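Long-range contact in transcarboxylase 5S subunit (Propionibacterium freudenreichii subsp. shermanii, PDB 1RQB), which transfers a carboxyl group from the biotin of the 1.3S subunit to pyruvate, forming oxaloacetate, with the help of a cobalt ion: residues Leu39-Ala52 against His292-Ser305. Numbering follows the deposited sequence.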
loop_
_atom_site.group_PDB
_atom_site.type_symbol
_atom_site.label_atom_id
_atom_site.label_comp_id
_atom_site.label_asym_id
_atom_site.label_seq_id
_atom_site.Cartn_x
_atom_site.Cartn_y
_atom_site.Cartn_z
ATOM N N LEU A 39 -10.837 1.795 8.674
ATOM C CA LEU A 39 -11.177 0.999 7.485
ATOM C C LEU A 39 -12.632 0.525 7.451
ATOM O O LEU A 39 -13.159 0.274 6.367
ATOM C CB LEU A 39 -10.251 -0.214 7.398
ATOM C CG LEU A 39 -8.790 0.129 7.085
ATOM C CD1 LEU A 39 -7.914 -1.083 7.279
ATOM C CD2 LEU A 39 -8.697 0.660 5.655
HETATM N N MSE A 40 -13.293 0.387 8.597
HETATM C CA MSE A 40 -14.664 -0.144 8.544
HETATM C C MSE A 40 -15.610 0.546 9.529
HETATM O O MSE A 40 -16.426 -0.092 10.193
HETATM C CB MSE A 40 -14.640 -1.667 8.720
HETATM C CG MSE A 40 -13.863 -2.187 9.891
HETATM SE SE MSE A 40 -12.985 -3.887 9.417
HETATM C CE MSE A 40 -11.423 -3.202 8.551
ATOM N N ALA A 41 -15.471 1.863 9.594
ATOM C CA ALA A 41 -16.327 2.755 10.388
ATOM C C ALA A 41 -16.441 2.338 11.857
ATOM O O ALA A 41 -17.507 2.485 12.455
ATOM C CB ALA A 41 -17.725 2.817 9.734
ATOM N N THR A 42 -15.364 1.809 12.435
ATOM C CA THR A 42 -15.331 1.447 13.860
ATOM C C THR A 42 -16.402 0.414 14.218
ATOM O O THR A 42 -16.779 0.300 15.383
ATOM C CB THR A 42 -15.597 2.694 14.763
ATOM O OG1 THR A 42 -15.157 3.892 14.104
ATOM C CG2 THR A 42 -14.858 2.560 16.077
ATOM N N ARG A 43 -16.851 -0.388 13.256
ATOM C CA ARG A 43 -17.934 -1.343 13.526
ATOM C C ARG A 43 -17.450 -2.706 14.028
ATOM O O ARG A 43 -18.271 -3.584 14.286
ATOM C CB ARG A 43 -18.766 -1.563 12.264
ATOM C CG ARG A 43 -19.555 -0.353 11.774
ATOM C CD ARG A 43 -20.511 0.136 12.848
ATOM N NE ARG A 43 -21.626 0.903 12.289
ATOM C CZ ARG A 43 -21.562 2.137 11.810
ATOM N NH1 ARG A 43 -20.418 2.809 11.806
ATOM N NH2 ARG A 43 -22.665 2.701 11.333
HETATM N N MSE A 44 -16.150 -2.903 14.201
HETATM C CA MSE A 44 -15.653 -4.222 14.620
HETATM C C MSE A 44 -16.288 -4.686 15.934
HETATM O O MSE A 44 -16.197 -4.013 16.958
HETATM C CB MSE A 44 -14.141 -4.215 14.803
HETATM C CG MSE A 44 -13.644 -5.544 15.300
HETATM SE SE MSE A 44 -13.220 -6.662 13.812
HETATM C CE MSE A 44 -11.471 -6.081 13.666
ATOM N N ALA A 45 -16.874 -5.878 15.901
ATOM C CA ALA A 45 -17.528 -6.453 17.087
ATOM C C ALA A 45 -16.485 -7.150 17.963
ATOM O O ALA A 45 -15.558 -7.786 17.466
ATOM C CB ALA A 45 -18.595 -7.448 16.658
HETATM N N MSE A 46 -16.675 -7.051 19.275
HETATM C CA MSE A 46 -15.752 -7.660 20.242
HETATM C C MSE A 46 -15.615 -9.159 19.964
HETATM O O MSE A 46 -14.524 -9.717 20.068
HETATM C CB MSE A 46 -16.259 -7.429 21.672
HETATM C CG MSE A 46 -15.292 -7.919 22.732
HETATM SE SE MSE A 46 -13.541 -7.031 22.537
HETATM C CE MSE A 46 -13.014 -7.050 24.409
ATOM N N GLU A 47 -16.719 -9.802 19.583
ATOM C CA GLU A 47 -16.719 -11.243 19.293
ATOM C C GLU A 47 -15.705 -11.581 18.198
ATOM O O GLU A 47 -15.131 -12.669 18.184
ATOM C CB GLU A 47 -18.125 -11.693 18.847
ATOM C CG GLU A 47 -18.658 -10.950 17.622
ATOM C CD GLU A 47 -20.142 -11.194 17.344
ATOM O OE1 GLU A 47 -20.972 -10.936 18.246
ATOM O OE2 GLU A 47 -20.477 -11.628 16.214
ATOM N N ASP A 48 -15.466 -10.643 17.288
ATOM C CA ASP A 48 -14.553 -10.885 16.163
ATOM C C ASP A 48 -13.103 -10.539 16.512
ATOM O O ASP A 48 -12.205 -10.782 15.706
ATOM C CB ASP A 48 -14.997 -10.065 14.939
ATOM C CG ASP A 48 -16.257 -10.630 14.269
ATOM O OD1 ASP A 48 -16.420 -11.866 14.249
ATOM O OD2 ASP A 48 -17.077 -9.846 13.737
HETATM N N MSE A 49 -12.850 -10.002 17.702
HETATM C CA MSE A 49 -11.483 -9.602 18.072
HETATM C C MSE A 49 -10.871 -10.471 19.174
HETATM O O MSE A 49 -9.671 -10.738 19.147
HETATM C CB MSE A 49 -11.458 -8.149 18.575
HETATM C CG MSE A 49 -11.854 -7.090 17.571
HETATM SE SE MSE A 49 -11.585 -5.272 18.296
HETATM C CE MSE A 49 -13.308 -5.000 19.143
ATOM N N VAL A 50 -11.667 -10.899 20.152
ATOM C CA VAL A 50 -11.130 -11.636 21.306
ATOM C C VAL A 50 -10.277 -12.845 20.917
ATOM O O VAL A 50 -9.318 -13.171 21.614
ATOM C CB VAL A 50 -12.238 -12.100 22.287
ATOM C CG1 VAL A 50 -12.892 -10.878 22.930
ATOM C CG2 VAL A 50 -13.265 -12.965 21.569
ATOM N N GLY A 51 -10.624 -13.512 19.824
ATOM C CA GLY A 51 -9.863 -14.676 19.406
ATOM C C GLY A 51 -8.406 -14.432 19.042
ATOM O O GLY A 51 -7.626 -15.379 18.954
ATOM N N ALA A 52 -8.017 -13.175 18.850
ATOM C CA ALA A 52 -6.628 -12.872 18.475
ATOM C C ALA A 52 -5.853 -12.280 19.655
ATOM O O ALA A 52 -4.644 -12.074 19.561
ATOM C CB ALA A 52 -6.616 -11.873 17.302
ATOM N N HIS A 292 -6.213 -14.513 11.356
ATOM C CA HIS A 292 -7.450 -14.327 12.127
ATOM C C HIS A 292 -8.296 -13.216 11.503
ATOM O O HIS A 292 -9.482 -13.398 11.232
ATOM C CB HIS A 292 -7.126 -13.925 13.561
ATOM C CG HIS A 292 -8.344 -13.639 14.379
ATOM N ND1 HIS A 292 -9.055 -14.630 15.020
ATOM C CD2 HIS A 292 -9.024 -12.488 14.594
ATOM C CE1 HIS A 292 -10.123 -14.103 15.594
ATOM N NE2 HIS A 292 -10.129 -12.806 15.349
ATOM N N PHE A 293 -7.688 -12.055 11.279
ATOM C CA PHE A 293 -8.469 -10.929 10.746
ATOM C C PHE A 293 -8.761 -11.085 9.253
ATOM O O PHE A 293 -9.738 -10.529 8.757
ATOM C CB PHE A 293 -7.784 -9.602 11.061
ATOM C CG PHE A 293 -7.896 -9.222 12.515
ATOM C CD1 PHE A 293 -6.837 -9.427 13.386
ATOM C CD2 PHE A 293 -9.115 -8.774 13.031
ATOM C CE1 PHE A 293 -6.983 -9.202 14.767
ATOM C CE2 PHE A 293 -9.279 -8.548 14.407
ATOM C CZ PHE A 293 -8.210 -8.765 15.278
ATOM N N LYS A 294 -7.944 -11.843 8.538
ATOM C CA LYS A 294 -8.195 -12.032 7.102
ATOM C C LYS A 294 -9.528 -12.762 6.916
ATOM O O LYS A 294 -10.278 -12.488 5.979
ATOM C CB LYS A 294 -7.072 -12.850 6.458
ATOM C CG LYS A 294 -7.305 -13.062 4.967
ATOM C CD LYS A 294 -6.200 -13.865 4.301
ATOM C CE LYS A 294 -6.502 -14.039 2.812
ATOM N NZ LYS A 294 -6.821 -12.743 2.116
ATOM N N ALA A 295 -9.825 -13.676 7.828
ATOM C CA ALA A 295 -11.062 -14.467 7.762
ATOM C C ALA A 295 -12.272 -13.641 8.204
ATOM O O ALA A 295 -13.396 -13.888 7.770
ATOM C CB ALA A 295 -10.921 -15.708 8.658
ATOM N N ILE A 296 -12.048 -12.635 9.038
ATOM C CA ILE A 296 -13.150 -11.826 9.578
ATOM C C ILE A 296 -13.466 -10.590 8.733
ATOM O O ILE A 296 -14.624 -10.186 8.634
ATOM C CB ILE A 296 -12.795 -11.386 11.025
ATOM C CG1 ILE A 296 -13.081 -12.545 11.979
ATOM C CG2 ILE A 296 -13.527 -10.094 11.414
ATOM C CD1 ILE A 296 -12.589 -12.310 13.369
ATOM N N ARG A 297 -12.473 -10.000 8.089
ATOM C CA ARG A 297 -12.699 -8.731 7.380
ATOM C C ARG A 297 -13.789 -8.773 6.306
ATOM O O ARG A 297 -14.541 -7.808 6.165
ATOM C CB ARG A 297 -11.393 -8.206 6.798
ATOM C CG ARG A 297 -11.544 -6.823 6.184
ATOM C CD ARG A 297 -10.206 -6.276 5.762
ATOM N NE ARG A 297 -10.352 -4.955 5.173
ATOM C CZ ARG A 297 -9.330 -4.206 4.780
ATOM N NH1 ARG A 297 -8.082 -4.652 4.928
ATOM N NH2 ARG A 297 -9.553 -3.025 4.222
ATOM N N PRO A 298 -13.906 -9.863 5.522
ATOM C CA PRO A 298 -14.963 -9.856 4.496
ATOM C C PRO A 298 -16.383 -9.588 5.001
ATOM O O PRO A 298 -17.227 -9.091 4.256
ATOM C CB PRO A 298 -14.827 -11.236 3.846
ATOM C CG PRO A 298 -13.363 -11.538 4.019
ATOM C CD PRO A 298 -13.133 -11.113 5.453
ATOM N N LYS A 299 -16.644 -9.906 6.267
ATOM C CA LYS A 299 -17.978 -9.701 6.854
ATOM C C LYS A 299 -18.306 -8.215 7.016
ATOM O O LYS A 299 -19.465 -7.852 7.210
ATOM C CB LYS A 299 -18.083 -10.380 8.226
ATOM C CG LYS A 299 -17.871 -11.884 8.197
ATOM C CD LYS A 299 -18.203 -12.537 9.542
ATOM C CE LYS A 299 -17.401 -11.967 10.702
ATOM N NZ LYS A 299 -17.707 -12.703 11.971
ATOM N N TYR A 300 -17.300 -7.349 6.919
ATOM C CA TYR A 300 -17.515 -5.907 7.110
ATOM C C TYR A 300 -17.492 -5.150 5.781
ATOM O O TYR A 300 -17.360 -3.927 5.766
ATOM C CB TYR A 300 -16.430 -5.352 8.048
ATOM C CG TYR A 300 -16.592 -5.849 9.468
ATOM C CD1 TYR A 300 -16.100 -7.100 9.863
ATOM C CD2 TYR A 300 -17.314 -5.095 10.400
ATOM C CE1 TYR A 300 -16.332 -7.586 11.157
ATOM C CE2 TYR A 300 -17.551 -5.568 11.683
ATOM C CZ TYR A 300 -17.066 -6.803 12.057
ATOM O OH TYR A 300 -17.319 -7.252 13.327
ATOM N N LYS A 301 -17.674 -5.856 4.671
ATOM C CA LYS A 301 -17.601 -5.225 3.346
ATOM C C LYS A 301 -18.553 -4.035 3.198
ATOM O O LYS A 301 -18.234 -3.084 2.487
ATOM C CB LYS A 301 -17.893 -6.238 2.239
ATOM C CG LYS A 301 -19.298 -6.801 2.250
ATOM C CD LYS A 301 -19.503 -7.723 1.057
ATOM C CE LYS A 301 -19.243 -6.980 -0.251
ATOM N NZ LYS A 301 -19.433 -7.844 -1.455
ATOM N N LYS A 302 -19.719 -4.068 3.838
ATOM C CA LYS A 302 -20.678 -2.962 3.690
ATOM C C LYS A 302 -20.140 -1.664 4.293
ATOM O O LYS A 302 -20.714 -0.598 4.072
ATOM C CB LYS A 302 -22.022 -3.289 4.372
ATOM C CG LYS A 302 -22.798 -4.493 3.823
ATOM C CD LYS A 302 -23.197 -4.308 2.353
ATOM C CE LYS A 302 -24.053 -5.486 1.868
ATOM N NZ LYS A 302 -24.576 -5.256 0.491
ATOM N N PHE A 303 -19.057 -1.720 5.067
ATOM C CA PHE A 303 -18.546 -0.491 5.693
ATOM C C PHE A 303 -17.178 -0.088 5.134
ATOM O O PHE A 303 -16.570 0.859 5.629
ATOM C CB PHE A 303 -18.408 -0.672 7.217
ATOM C CG PHE A 303 -19.684 -1.070 7.904
ATOM C CD1 PHE A 303 -19.968 -2.409 8.152
ATOM C CD2 PHE A 303 -20.607 -0.104 8.287
ATOM C CE1 PHE A 303 -21.159 -2.785 8.774
ATOM C CE2 PHE A 303 -21.809 -0.462 8.910
ATOM C CZ PHE A 303 -22.087 -1.801 9.154
ATOM N N GLU A 304 -16.691 -0.768 4.098
ATOM C CA GLU A 304 -15.363 -0.474 3.538
ATOM C C GLU A 304 -15.370 0.772 2.648
ATOM O O GLU A 304 -16.408 1.184 2.134
ATOM C CB GLU A 304 -14.870 -1.651 2.691
ATOM C CG GLU A 304 -14.645 -2.952 3.428
ATOM C CD GLU A 304 -13.228 -3.083 3.977
ATOM O OE1 GLU A 304 -12.318 -2.386 3.478
ATOM O OE2 GLU A 304 -13.023 -3.902 4.898
ATOM N N SER A 305 -14.174 1.347 2.466
ATOM C CA SER A 305 -13.949 2.521 1.608
ATOM C C SER A 305 -13.484 2.030 0.237
ATOM O O SER A 305 -13.041 0.890 0.102
ATOM C CB SER A 305 -12.878 3.435 2.203
ATOM O OG SER A 305 -13.382 4.138 3.322
HETATM O O HOH W 1 -12.129 0.284 3.877
#
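The hydroxyl of Tyr-300 both gives and takes: it donates to Asp-48 OD2 (2.6 Å), on the anti lone pair, and accepts the backbone N-H of Ala-45 at OH (3.0 Å), nearly straight at 166°. Lys-299 and Asp-48 reach toward each other from opposite directions, NZ forming a salt bridge to Asp-48 OD1 (2.7 Å) on the syn side but 29° out of the carboxylate plane, so both oxygens are held and the carboxylate's rotation is probably fixed. Two selenomethionines, Met-40 and Met-44, bring SE obliquely against the Tyr-300 ring as Met-aromatic contacts. Met-44, bent at chi2 and chi3, also carries its CE to Phe-293 CE2 (3.4 Å). Arg-43 sets CG over the Phe-303 ring centre, a CH-pi contact. At the far end Ala-52 CB lies over a face of the His-292 ring. Beside Met-40 CE, Arg-297 grips Glu-304 side-on through NE and NH2; one water joins Leu-39 O, Glu-304 OE1 and Ser-305 N. The contact packs the loop that follows helix 31-39, a helix bearing the cobalt ligand Asp-34 and the substrate-binding His-36, which Met-44 touches, against helix 283-296 and the 3-10 segment after it, beside the active site of a pyruvate carboxyltransferase TIM barrel.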